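Local coordinates for protein carbohydrate kinase (PDB 2NWH) that probably transfers a phosphate group from a nucleotide such as ATP to a sugar or related small molecule, as in other pfkB-family kinases of the ribokinase type, at residues R121-V125 against R126-E130; I166-S169 against P170-V174; K177-L180 against G181-I185. All coordinates share one frame; numbering follows the deposited sequence.

Contact 1: residues R121-V125 against R126-E130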
ATOM      1  N   ARG A 121      -1.544  13.474  18.861  1.00 21.19           N
ATOM      2  CA  ARG A 121      -2.650  13.827  19.748  1.00 21.94           C
ATOM      3  C   ARG A 121      -3.954  13.239  19.256  1.00 20.67           C
ATOM      4  O   ARG A 121      -4.705  12.641  20.023  1.00 21.43           O
ATOM      5  CB  ARG A 121      -2.719  15.350  19.803  1.00 23.14           C
ATOM      6  CG  ARG A 121      -3.850  15.940  20.556  1.00 27.31           C
ATOM      7  CD  ARG A 121      -3.477  17.385  20.900  1.00 35.82           C
ATOM      8  NE  ARG A 121      -4.323  17.830  21.988  1.00 42.49           N
ATOM      9  CZ  ARG A 121      -4.113  18.900  22.741  1.00 43.92           C
ATOM     10  NH1 ARG A 121      -4.972  19.178  23.708  1.00 47.36           N
ATOM     11  NH2 ARG A 121      -3.061  19.675  22.540  1.00 44.80           N
ATOM     12  N   ARG A 122      -4.221  13.367  17.959  1.00 19.67           N
ATOM     13  CA  ARG A 122      -5.446  12.828  17.402  1.00 18.80           C
ATOM     14  C   ARG A 122      -5.448  11.303  17.345  1.00 18.66           C
ATOM     15  O   ARG A 122      -6.496  10.688  17.497  1.00 18.75           O
ATOM     16  CB  ARG A 122      -5.733  13.460  16.030  1.00 18.01           C
ATOM     17  CG  ARG A 122      -6.134  14.957  16.118  1.00 17.86           C
ATOM     18  CD  ARG A 122      -6.699  15.514  14.843  1.00 19.11           C
ATOM     19  NE  ARG A 122      -7.129  16.892  15.070  1.00 20.47           N
ATOM     20  CZ  ARG A 122      -6.555  18.009  14.598  1.00 23.02           C
ATOM     21  NH1 ARG A 122      -5.496  17.993  13.783  1.00 20.46           N
ATOM     22  NH2 ARG A 122      -7.076  19.177  14.945  1.00 23.36           N
ATOM     23  N   LEU A 123      -4.281  10.699  17.103  1.00 18.41           N
ATOM     24  CA  LEU A 123      -4.192   9.253  17.022  1.00 19.11           C
ATOM     25  C   LEU A 123      -4.532   8.662  18.405  1.00 19.94           C
ATOM     26  O   LEU A 123      -5.080   7.563  18.496  1.00 20.55           O
ATOM     27  CB  LEU A 123      -2.763   8.817  16.670  1.00 18.98           C
ATOM     28  CG  LEU A 123      -2.582   7.294  16.463  1.00 17.13           C
ATOM     29  CD1 LEU A 123      -3.138   6.777  15.084  1.00 17.49           C
ATOM     30  CD2 LEU A 123      -1.112   6.959  16.567  1.00 22.12           C
ATOM     31  N   LYS A 124      -4.215   9.420  19.443  1.00 20.67           N
ATOM     32  CA  LYS A 124      -4.303   8.922  20.837  1.00 23.04           C
ATOM     33  C   LYS A 124      -5.710   9.010  21.429  1.00 22.74           C
ATOM     34  O   LYS A 124      -5.904   8.689  22.606  1.00 25.71           O
ATOM     35  CB  LYS A 124      -3.276   9.651  21.713  1.00 23.52           C
ATOM     36  CG  LYS A 124      -1.821   9.192  21.455  1.00 27.63           C
ATOM     37  CD  LYS A 124      -0.778  10.075  22.172  1.00 32.36           C
ATOM     38  CE  LYS A 124       0.613   9.874  21.535  1.00 34.62           C
ATOM     39  NZ  LYS A 124       1.739  10.728  22.083  1.00 32.60           N
ATOM     40  N   VAL A 125      -6.694   9.473  20.660  1.00 21.62           N
ATOM     41  CA  VAL A 125      -8.063   9.585  21.186  1.00 21.79           C
ATOM     42  C   VAL A 125      -8.659   8.195  21.442  1.00 22.23           C
ATOM     43  O   VAL A 125      -8.361   7.269  20.705  1.00 22.25           O
ATOM     44  CB  VAL A 125      -8.999  10.449  20.279  1.00 21.10           C
ATOM     45  CG1 VAL A 125      -8.413  11.880  20.077  1.00 22.31           C
ATOM     46  CG2 VAL A 125      -9.319   9.755  18.973  1.00 19.28           C
ATOM     47  N   ARG A 126      -9.522   8.051  22.458  1.00 21.62           N
ATOM     48  CA  ARG A 126     -10.139   6.750  22.721  1.00 21.98           C
ATOM     49  C   ARG A 126     -10.698   6.057  21.482  1.00 21.11           C
ATOM     50  O   ARG A 126     -10.560   4.843  21.352  1.00 19.52           O
ATOM     51  CB  ARG A 126     -11.265   6.859  23.723  1.00 22.52           C
ATOM     52  CG  ARG A 126     -10.793   6.830  25.086  1.00 27.02           C
ATOM     53  CD  ARG A 126     -11.954   6.994  26.033  1.00 30.41           C
ATOM     54  NE  ARG A 126     -11.432   6.757  27.354  1.00 32.65           N
ATOM     55  CZ  ARG A 126     -12.101   6.910  28.494  1.00 31.09           C
ATOM     56  NH1 ARG A 126     -13.371   7.330  28.506  1.00 29.72           N
ATOM     57  NH2 ARG A 126     -11.465   6.637  29.618  1.00 24.84           N
ATOM     58  N   ALA A 127     -11.359   6.809  20.599  1.00 19.62           N
ATOM     59  CA  ALA A 127     -12.049   6.184  19.472  1.00 19.82           C
ATOM     60  C   ALA A 127     -11.089   5.414  18.557  1.00 20.25           C
ATOM     61  O   ALA A 127     -11.447   4.340  18.041  1.00 21.84           O
ATOM     62  CB  ALA A 127     -12.869   7.254  18.666  1.00 20.22           C
ATOM     63  N   VAL A 128      -9.865   5.928  18.378  1.00 19.89           N
ATOM     64  CA  VAL A 128      -8.867   5.265  17.518  1.00 19.31           C
ATOM     65  C   VAL A 128      -8.323   4.036  18.283  1.00 19.96           C
ATOM     66  O   VAL A 128      -8.176   2.962  17.708  1.00 18.16           O
ATOM     67  CB  VAL A 128      -7.697   6.201  17.138  1.00 20.26           C
ATOM     68  CG1 VAL A 128      -6.560   5.409  16.366  1.00 20.35           C
ATOM     69  CG2 VAL A 128      -8.195   7.456  16.325  1.00 20.51           C
ATOM     70  N   ARG A 129      -8.047   4.195  19.581  1.00 18.36           N
ATOM     71  CA  ARG A 129      -7.564   3.046  20.373  0.60 19.10           C
ATOM     72  C   ARG A 129      -8.556   1.894  20.366  1.00 18.10           C
ATOM     73  O   ARG A 129      -8.161   0.758  20.256  1.00 19.19           O
ATOM     74  CB  ARG A 129      -7.224   3.417  21.813  0.60 19.28           C
ATOM     75  CG  ARG A 129      -6.279   2.372  22.431  0.60 20.07           C
ATOM     76  CD  ARG A 129      -5.844   2.760  23.803  0.60 23.31           C
ATOM     77  NE  ARG A 129      -4.798   1.848  24.220  0.60 23.41           N
ATOM     78  CZ  ARG A 129      -3.524   2.192  24.311  0.60 25.51           C
ATOM     79  NH1 ARG A 129      -2.622   1.300  24.723  0.60 25.69           N
ATOM     80  NH2 ARG A 129      -3.163   3.435  24.033  0.60 24.98           N
ATOM     81  N   GLU A 130      -9.842   2.194  20.457  1.00 18.57           N
ATOM     82  CA  GLU A 130     -10.879   1.179  20.403  1.00 19.07           C
ATOM     83  C   GLU A 130     -10.954   0.516  18.997  1.00 19.49           C
ATOM     84  O   GLU A 130     -11.188  -0.682  18.882  1.00 19.23           O
ATOM     85  CB  GLU A 130     -12.221   1.812  20.754  1.00 20.17           C
ATOM     86  CG  GLU A 130     -12.257   2.232  22.234  1.00 21.66           C
ATOM     87  CD  GLU A 130     -13.544   2.916  22.630  1.00 28.48           C
ATOM     88  OE1 GLU A 130     -14.528   2.907  21.871  1.00 30.52           O
ATOM     89  OE2 GLU A 130     -13.561   3.452  23.743  1.00 33.03           O
TER
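V125 and R129 are joined by a nearly straight bond: R129 N gives its hydrogen to V125 O at 3.3 Å, with an N-H...O angle of 171° and the donor in the carbonyl plane. This is the first i to i+4 bond of helix 126-134, reaching back to the residue at its N-cap position. The same oxygen takes a second, weak and bent bond from V128 N at 3.1 Å, so two amides of the first helical turn share one acceptor. The N-cap carbonyl serves R129 N as in any helix; the V125 side chain has no polar atom to add a side-chain cap, and its methyls go to packing.

Outward from these bonds, V128 turns its branches to two different neighbours. Its CG1, anti to the backbone N (chi1 173°), approaches L123 CD1 at 3.9 Å, the two side chains meeting at about a right angle. Its CG2 branch diverges toward V125, lying 3.7 Å from V125 CG2. Between the branches, V128 CB sits 3.2 Å from L123 O, a close approach of a methine to the carbonyl near the end of the preceding helix. The CB of A127 is a looser neighbour of V125 CG2, at 4.4 Å.

A branched residue suits position 128 because its two methyls can meet L123 and V125 at once. L123 suits the inner face: it also packs on A151, L152 and I155 of helix 146-158, and like V128 it touches L9 of strand 5-9. R122 lies at the margin, its NH1 hydrogen-bonded to L117 O.

Main-chain bonds to V125 O and apolar packing thus hold the turn between helices 120-123 and 126-134, and the bend does not depend on a charged pair across these residues.

Contact 2: residues I166-S169 against P170-V174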
ATOM      1  N   ILE A 166       3.447   0.358   4.632  1.00 29.51           N
ATOM      2  CA  ILE A 166       3.807   0.570   3.234  1.00 30.24           C
ATOM      3  C   ILE A 166       4.575   1.885   3.141  1.00 30.27           C
ATOM      4  O   ILE A 166       4.103   2.932   3.619  1.00 30.65           O
ATOM      5  CB  ILE A 166       2.527   0.626   2.362  1.00 30.80           C
ATOM      6  CG1 ILE A 166       1.866  -0.751   2.265  1.00 31.14           C
ATOM      7  CG2 ILE A 166       2.793   1.101   0.921  1.00 32.39           C
ATOM      8  CD1 ILE A 166       0.407  -0.580   1.758  1.00 30.84           C
ATOM      9  N   ALA A 167       5.728   1.826   2.472  1.00 30.48           N
ATOM     10  CA  ALA A 167       6.709   2.904   2.452  1.00 31.62           C
ATOM     11  C   ALA A 167       6.313   4.125   1.609  1.00 31.43           C
ATOM     12  O   ALA A 167       6.803   5.224   1.867  1.00 32.81           O
ATOM     13  CB  ALA A 167       8.062   2.366   1.986  1.00 31.33           C
ATOM     14  N   ILE A 168       5.484   3.899   0.583  1.00 31.41           N
ATOM     15  CA  ILE A 168       4.923   4.900  -0.331  1.00 31.20           C
ATOM     16  C   ILE A 168       5.916   5.510  -1.326  1.00 32.41           C
ATOM     17  O   ILE A 168       5.671   5.469  -2.519  1.00 32.10           O
ATOM     18  CB  ILE A 168       4.080   6.025   0.389  1.00 31.79           C
ATOM     19  CG1 ILE A 168       2.931   5.407   1.205  1.00 28.60           C
ATOM     20  CG2 ILE A 168       3.455   6.977  -0.623  1.00 31.26           C
ATOM     21  CD1 ILE A 168       1.845   4.742   0.337  1.00 29.92           C
ATOM     22  N   SER A 169       7.021   6.058  -0.821  1.00 32.88           N
ATOM     23  CA  SER A 169       8.058   6.694  -1.647  1.00 33.52           C
ATOM     24  C   SER A 169       9.367   6.771  -0.851  1.00 33.96           C
ATOM     25  O   SER A 169       9.339   6.669   0.389  1.00 32.93           O
ATOM     26  CB  SER A 169       7.596   8.091  -2.087  1.00 34.24           C
ATOM     27  OG  SER A 169       7.565   9.004  -0.996  1.00 34.60           O
ATOM     28  N   PRO A 170      10.528   6.952  -1.545  1.00 35.30           N
ATOM     29  CA  PRO A 170      11.794   7.072  -0.805  1.00 35.96           C
ATOM     30  C   PRO A 170      11.767   8.264   0.160  1.00 36.81           C
ATOM     31  O   PRO A 170      12.251   8.156   1.293  1.00 37.13           O
ATOM     32  CB  PRO A 170      12.855   7.269  -1.891  1.00 36.54           C
ATOM     33  CG  PRO A 170      12.146   7.344  -3.190  1.00 36.11           C
ATOM     34  CD  PRO A 170      10.703   7.069  -3.006  1.00 35.47           C
ATOM     35  N   ALA A 171      11.169   9.370  -0.280  1.00 37.14           N
ATOM     36  CA  ALA A 171      10.994  10.551   0.568  1.00 37.26           C
ATOM     37  C   ALA A 171      10.211  10.249   1.851  1.00 37.15           C
ATOM     38  O   ALA A 171      10.579  10.724   2.930  1.00 37.32           O
ATOM     39  CB  ALA A 171      10.335  11.685  -0.217  1.00 37.47           C
ATOM     40  N   LYS A 172       9.143   9.462   1.735  1.00 37.19           N
ATOM     41  CA  LYS A 172       8.242   9.218   2.855  1.00 36.52           C
ATOM     42  C   LYS A 172       8.743   8.112   3.771  1.00 36.73           C
ATOM     43  O   LYS A 172       8.550   8.191   4.983  1.00 36.78           O
ATOM     44  CB  LYS A 172       6.824   8.927   2.359  1.00 37.20           C
ATOM     45  CG  LYS A 172       6.098  10.176   1.832  1.00 37.11           C
ATOM     46  CD  LYS A 172       4.618   9.914   1.600  1.00 41.51           C
ATOM     47  CE  LYS A 172       4.087  10.614   0.345  1.00 44.42           C
ATOM     48  NZ  LYS A 172       3.994  12.094   0.487  1.00 47.41           N
ATOM     49  N   ALA A 173       9.399   7.098   3.196  1.00 35.84           N
ATOM     50  CA  ALA A 173       9.913   5.947   3.949  1.00 36.23           C
ATOM     51  C   ALA A 173      10.662   6.310   5.240  1.00 35.99           C
ATOM     52  O   ALA A 173      10.471   5.655   6.272  1.00 35.16           O
ATOM     53  CB  ALA A 173      10.803   5.078   3.052  1.00 35.77           C
ATOM     54  N   VAL A 174      11.507   7.346   5.166  1.00 36.04           N
ATOM     55  CA  VAL A 174      12.336   7.779   6.306  1.00 36.42           C
ATOM     56  C   VAL A 174      11.500   8.076   7.572  1.00 35.99           C
ATOM     57  O   VAL A 174      11.970   7.918   8.703  1.00 35.90           O
ATOM     58  CB  VAL A 174      13.207   9.009   5.947  1.00 36.53           C
ATOM     59  CG1 VAL A 174      14.146   8.692   4.795  1.00 37.16           C
ATOM     60  CG2 VAL A 174      12.330  10.222   5.619  1.00 37.07           C
TER
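S169 O is gripped by two amides of the following turn. A173 N donates to it at 2.8 Å, nearly along the C=O axis, and K172 N adds a weak, bent bond at 3.1 Å. The K172 amide also turns to the S169 side chain, where OG accepts at 3.2 Å with an N-H...O angle of 145°. That bond is possible because OG stands between the backbone N and the carbonyl carbon (chi1 70°), which swings the hydroxyl over the start of the helix.

S169 is therefore the N-cap of the short, weakly bonded helix 170-173, which follows strand 163-166 in the central sheet of this ribokinase-like fold. Serine is a common choice for such a cap, its short side chain reaching an amide three residues on. P170 fits the first helical position, where an amide hydrogen would have no acceptor within the helix; its ring packs on A191 and A195 of helix 190-197.

The aliphatic part of K172 runs beside the cap, CG lying 3.4 Å from S169 OG. Farther out, its bent chain carries CE alongside the CG2 branch of I168 at 3.8 Å, leading the amino end away from the turn. At the buried end the CB atoms of A167 and A173 meet at 4.0 Å, two small residues that let the backbones approach closely; A167 also packs on L186 and M188 of strand 185-189.

Contact 3: residues K177-L180 against G181-I185. With CA (calcium ion), chain B.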
ATOM      1  N   LYS A 177      11.347   5.503  10.538  1.00 34.03           N
ATOM      2  CA  LYS A 177      12.596   5.146  11.233  1.00 33.04           C
ATOM      3  C   LYS A 177      12.425   4.838  12.733  1.00 32.71           C
ATOM      4  O   LYS A 177      12.891   3.773  13.187  1.00 32.11           O
ATOM      5  CB  LYS A 177      13.659   6.213  10.986  1.00 33.63           C
ATOM      6  CG  LYS A 177      15.072   5.851  11.461  1.00 35.98           C
ATOM      7  CD  LYS A 177      16.104   6.947  11.111  1.00 40.57           C
ATOM      8  CE  LYS A 177      15.587   8.378  11.399  1.00 41.21           C
ATOM      9  NZ  LYS A 177      15.243   8.638  12.834  1.00 43.67           N
ATOM     10  N   ALA A 178      11.760   5.721  13.505  1.00 31.91           N
ATOM     11  CA  ALA A 178      11.558   5.418  14.939  1.00 31.55           C
ATOM     12  C   ALA A 178      10.575   4.248  15.161  1.00 31.55           C
ATOM     13  O   ALA A 178      10.689   3.477  16.136  1.00 30.84           O
ATOM     14  CB  ALA A 178      11.136   6.642  15.726  1.00 32.03           C
ATOM     15  N   ALA A 179       9.644   4.081  14.229  1.00 31.21           N
ATOM     16  CA  ALA A 179       8.603   3.058  14.371  1.00 31.57           C
ATOM     17  C   ALA A 179       9.113   1.668  13.978  1.00 31.49           C
ATOM     18  O   ALA A 179       8.469   0.644  14.237  1.00 31.25           O
ATOM     19  CB  ALA A 179       7.397   3.450  13.512  1.00 30.61           C
ATOM     20  N   LEU A 180      10.292   1.634  13.370  1.00 33.01           N
ATOM     21  CA  LEU A 180      10.816   0.401  12.792  1.00 33.08           C
ATOM     22  C   LEU A 180      10.750  -0.783  13.727  1.00 33.44           C
ATOM     23  O   LEU A 180      10.284  -1.840  13.340  1.00 34.73           O
ATOM     24  CB  LEU A 180      12.215   0.613  12.279  1.00 34.06           C
ATOM     25  CG  LEU A 180      12.319   1.258  10.904  1.00 35.10           C
ATOM     26  CD1 LEU A 180      13.658   0.806  10.354  1.00 35.81           C
ATOM     27  CD2 LEU A 180      11.130   0.847   9.974  1.00 36.14           C
ATOM     28  N   GLY A 181      11.216  -0.598  14.957  1.00 34.24           N
ATOM     29  CA  GLY A 181      11.187  -1.645  15.965  1.00 34.31           C
ATOM     30  C   GLY A 181       9.811  -2.190  16.313  1.00 34.21           C
ATOM     31  O   GLY A 181       9.723  -3.288  16.912  1.00 35.19           O
ATOM     32  N   ASP A 182       8.753  -1.429  15.970  1.00 33.07           N
ATOM     33  CA  ASP A 182       7.361  -1.821  16.225  1.00 32.38           C
ATOM     34  C   ASP A 182       6.614  -2.348  14.971  1.00 32.68           C
ATOM     35  O   ASP A 182       5.434  -2.740  15.063  1.00 33.34           O
ATOM     36  CB  ASP A 182       6.598  -0.660  16.845  1.00 32.06           C
ATOM     37  CG  ASP A 182       7.031  -0.379  18.291  1.00 30.50           C
ATOM     38  OD1 ASP A 182       7.113  -1.362  19.061  1.00 28.61           O
ATOM     39  OD2 ASP A 182       7.246   0.802  18.657  1.00 28.19           O
ATOM     40  N   ILE A 183       7.299  -2.349  13.827  1.00 32.35           N
ATOM     41  CA  ILE A 183       6.727  -2.808  12.540  1.00 31.98           C
ATOM     42  C   ILE A 183       7.117  -4.276  12.241  1.00 31.87           C
ATOM     43  O   ILE A 183       8.296  -4.610  12.065  1.00 31.99           O
ATOM     44  CB  ILE A 183       7.120  -1.865  11.371  1.00 30.95           C
ATOM     45  CG1 ILE A 183       6.388  -0.532  11.509  1.00 33.70           C
ATOM     46  CG2 ILE A 183       6.793  -2.506   9.979  1.00 32.23           C
ATOM     47  CD1 ILE A 183       6.937   0.600  10.667  1.00 34.34           C
ATOM     48  N   ASP A 184       6.116  -5.146  12.211  1.00 31.30           N
ATOM     49  CA  ASP A 184       6.322  -6.539  11.907  1.00 32.70           C
ATOM     50  C   ASP A 184       6.703  -6.779  10.456  1.00 32.06           C
ATOM     51  O   ASP A 184       7.517  -7.638  10.187  1.00 31.05           O
ATOM     52  CB  ASP A 184       5.075  -7.340  12.281  1.00 33.73           C
ATOM     53  CG  ASP A 184       4.989  -7.604  13.770  1.00 38.23           C
ATOM     54  OD1 ASP A 184       5.879  -7.137  14.518  1.00 37.43           O
ATOM     55  OD2 ASP A 184       4.045  -8.317  14.183  1.00 47.05           O
ATOM     56  N   ILE A 185       6.080  -6.043   9.527  1.00 31.38           N
ATOM     57  CA  ILE A 185       6.367  -6.179   8.074  1.00 31.62           C
ATOM     58  C   ILE A 185       6.314  -4.817   7.373  1.00 31.74           C
ATOM     59  O   ILE A 185       5.268  -4.145   7.380  1.00 31.93           O
ATOM     60  CB  ILE A 185       5.367  -7.099   7.334  1.00 31.55           C
ATOM     61  CG1 ILE A 185       5.206  -8.446   8.059  1.00 32.02           C
ATOM     62  CG2 ILE A 185       5.844  -7.312   5.853  1.00 32.69           C
ATOM     63  CD1 ILE A 185       3.956  -9.236   7.726  1.00 32.14           C
TER
HETATM   64 CA    CA B 401      11.546   2.591  18.166  1.00 37.89          CA
HETATM   65  O   HOH W   1      13.199   1.880  16.189  1.00 49.38           O
HETATM   66  O   HOH W   2      10.193   0.759  18.002  1.00 41.53           O
HETATM   67  O   HOH W   3       9.831   4.257  18.880  1.00 50.59           O
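I183 and A179 form the buried half of this turn: I183 CD1 lies 4.1 Å from A179 CB, and I183 CG1 passes 3.6 Å from A179 O. Placing CG1 beside the backbone N (chi1 -71°) brings this branch back over the turn, and the methyl of A179 is small enough to accept it. L180 CD2 stands farther from I183 CD1, at 4.3 Å. Two backbone bonds hold the bend, D182 N to A179 O at 2.7 Å and I183 N to L180 O at 3.1 Å; both donors stand above the carbonyl plane they address.

The other side is hydrated and carries a calcium ion. A178 O binds it at 2.4 Å beside three waters. One of these waters makes a weak bond to D182 OD2, so the aspartate meets the metal through water; another accepts a weak bond from G181 N. D182 OD2 also forms a salt bridge with R157, probably balancing its charge.

A turn of helical backbone without regular helix bonding, it helps connect the parallel strands 163-166 and 185-189 of the ribokinase-like sheet; I183 packs on L163 and A165 of the former, while A178 rests on T150 and D182 on L154 of helix 146-158.

In the fold
From the N terminus the three contacts follow one another in series, none nested in or crossing another, and each closes a tight local turn. Contact 1 joins helices 120-123 and 126-134 just before strand 137-141. The chain then passes through helix 146-158 to strand 163-166, whose end opens contact 2. Contact 3 follows contact 2 after two residues, their centres about 13 Å apart, and completes the connection to strand 185-189; the three strands 137-141, 163-166 and 185-189 are successive parallel members of the ten-stranded sheet. Contacts 1 and 3, with centres about 20 Å apart, do not touch, yet both pack on helix 146-158.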